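Local coordinates for protein nitrite transporter NirC (PDB 4FC4) that carries nitrite across the bacterial inner membrane, in both uptake and export, as a pentameric channel of the formate/nitrite transporter family, at residues L44-G49 / L59-T64. Sequence-based numbering, arbitrary orientation.
Sequences LIFTLG and LVMGAT
Met61 reaches across a helical hairpin to the ring of Phe46, where the end of helix 24-51 packs against the short helix 57-63. The axes of 44-49 and 59-63 run nearly antiparallel, 160° apart and 8.8 Å at closest approach. The pair forms a Met-aromatic contact in which the methyl makes a CH-pi interaction: CE of Met61 sits over the centre of one ring face, 3.6 Å from the centroid of Phe46. SD of Met61 stands farther out along almost the same ring normal. An extended chi2 carries the Met61 chain across to helix 24-51, and the bend at chi3 (75°) then turns CE onto the ring. On the way the thioether passes the helix backbone, with SD of Met61 3.9 Å from CA of Gly49, and CE also makes apolar contact with CD1 of Ile45.

Van der Waals packing continues around Ile45, whose side chain crosses that of Met61 at about a right angle, and CG2 rests against the carbonyl O of Met61. Leu48 meets Val60 in a looser apolar contact, CB of Leu48 lying 4.2 Å from CG1 of Val60, while its CD1 packs more closely on the Thr64 side chain.

No hydrogen bond joins the two segments; the hydroxyl of Thr64 is bonded within its own segment. OG1 of Thr64 donates a hydrogen bond of 2.8 Å to O of Val60, one helical turn back, approaching tilted out of the carbonyl plane.

Phe46 also packs on helix 137-147 of the same chain. Leu44 and Leu48 touch Ala192 of a second subunit, and Thr64 touches Leu188 of that subunit, placing this hairpin at an interface of the pentamer. With chi1 at 57°, OG1 of Thr64 is set between Val60 and helix 24-51, and it lies 3.2 Å from CG2 of Ile45.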
loop_
_atom_site.group_PDB
_atom_site.type_symbol
_atom_site.label_atom_id
_atom_site.label_comp_id
_atom_site.label_asym_id
_atom_site.label_seq_id
_atom_site.Cartn_x
_atom_site.Cartn_y
_atom_site.Cartn_z
ATOM N N LEU B 44 -5.655 0.299 -19.931
ATOM C CA LEU B 44 -6.183 0.088 -18.577
ATOM C C LEU B 44 -6.908 1.357 -18.119
ATOM O O LEU B 44 -8.065 1.328 -17.684
ATOM C CB LEU B 44 -5.078 -0.287 -17.579
ATOM C CG LEU B 44 -5.490 -0.198 -16.086
ATOM C CD1 LEU B 44 -6.777 -0.990 -15.790
ATOM C CD2 LEU B 44 -4.349 -0.739 -15.219
ATOM N N ILE B 45 -6.248 2.495 -18.260
ATOM C CA ILE B 45 -6.780 3.678 -17.565
ATOM C C ILE B 45 -7.910 4.291 -18.378
ATOM O O ILE B 45 -8.819 4.837 -17.825
ATOM C CB ILE B 45 -5.695 4.720 -17.245
ATOM C CG1 ILE B 45 -5.083 5.267 -18.555
ATOM C CG2 ILE B 45 -4.632 4.135 -16.310
ATOM C CD1 ILE B 45 -4.336 6.581 -18.350
ATOM N N PHE B 46 -7.876 4.164 -19.696
ATOM C CA PHE B 46 -9.053 4.560 -20.483
ATOM C C PHE B 46 -10.269 3.653 -20.298
ATOM O O PHE B 46 -11.370 4.132 -20.308
ATOM C CB PHE B 46 -8.677 4.784 -21.930
ATOM C CG PHE B 46 -8.039 6.096 -22.126
ATOM C CD1 PHE B 46 -6.700 6.296 -21.711
ATOM C CD2 PHE B 46 -8.787 7.197 -22.616
ATOM C CE1 PHE B 46 -6.091 7.550 -21.827
ATOM C CE2 PHE B 46 -8.180 8.439 -22.756
ATOM C CZ PHE B 46 -6.825 8.607 -22.372
ATOM N N THR B 47 -10.071 2.356 -20.085
ATOM C CA THR B 47 -11.168 1.488 -19.732
ATOM C C THR B 47 -11.785 1.954 -18.426
ATOM O O THR B 47 -13.007 2.015 -18.292
ATOM C CB THR B 47 -10.650 0.031 -19.624
ATOM O OG1 THR B 47 -9.981 -0.259 -20.880
ATOM C CG2 THR B 47 -11.797 -0.990 -19.418
ATOM N N LEU B 48 -10.960 2.296 -17.452
ATOM C CA LEU B 48 -11.500 2.647 -16.179
ATOM C C LEU B 48 -12.194 4.010 -16.247
ATOM O O LEU B 48 -13.314 4.172 -15.733
ATOM C CB LEU B 48 -10.406 2.604 -15.102
ATOM C CG LEU B 48 -9.777 1.204 -14.853
ATOM C CD1 LEU B 48 -8.613 1.338 -13.856
ATOM C CD2 LEU B 48 -10.810 0.220 -14.328
ATOM N N GLY B 49 -11.521 4.976 -16.869
ATOM C CA GLY B 49 -11.999 6.350 -16.936
ATOM C C GLY B 49 -13.277 6.398 -17.705
ATOM O O GLY B 49 -14.164 7.172 -17.361
ATOM N N LEU B 59 -8.146 11.248 -10.905
ATOM C CA LEU B 59 -7.673 10.517 -9.751
ATOM C C LEU B 59 -7.469 9.052 -10.080
ATOM O O LEU B 59 -6.394 8.463 -9.799
ATOM C CB LEU B 59 -8.623 10.698 -8.557
ATOM C CG LEU B 59 -8.325 9.855 -7.302
ATOM C CD1 LEU B 59 -6.941 10.147 -6.756
ATOM C CD2 LEU B 59 -9.419 10.101 -6.275
ATOM N N VAL B 60 -8.496 8.462 -10.691
ATOM C CA VAL B 60 -8.475 7.048 -10.948
ATOM C C VAL B 60 -7.520 6.683 -12.076
ATOM O O VAL B 60 -6.736 5.719 -11.996
ATOM C CB VAL B 60 -9.909 6.514 -11.189
ATOM C CG1 VAL B 60 -9.883 5.067 -11.769
ATOM C CG2 VAL B 60 -10.721 6.611 -9.879
ATOM N N MET B 61 -7.600 7.443 -13.147
ATOM C CA MET B 61 -6.745 7.197 -14.267
ATOM C C MET B 61 -5.284 7.447 -13.847
ATOM O O MET B 61 -4.407 6.762 -14.323
ATOM C CB MET B 61 -7.149 8.060 -15.456
ATOM C CG MET B 61 -8.451 7.625 -16.058
ATOM S SD MET B 61 -8.942 8.653 -17.442
ATOM C CE MET B 61 -7.840 8.094 -18.752
ATOM N N GLY B 62 -5.034 8.393 -12.937
ATOM C CA GLY B 62 -3.664 8.699 -12.510
ATOM C C GLY B 62 -3.178 7.578 -11.621
ATOM O O GLY B 62 -2.083 7.074 -11.820
ATOM N N ALA B 63 -4.005 7.180 -10.656
ATOM C CA ALA B 63 -3.623 6.170 -9.684
ATOM C C ALA B 63 -3.380 4.775 -10.322
ATOM O O ALA B 63 -2.793 3.897 -9.698
ATOM C CB ALA B 63 -4.673 6.095 -8.559
ATOM N N THR B 64 -3.845 4.552 -11.540
ATOM C CA THR B 64 -3.778 3.207 -12.121
ATOM C C THR B 64 -2.866 3.171 -13.325
ATOM O O THR B 64 -2.695 2.118 -13.927
ATOM C CB THR B 64 -5.173 2.615 -12.489
ATOM O OG1 THR B 64 -5.848 3.507 -13.404
ATOM C CG2 THR B 64 -6.049 2.406 -11.220
#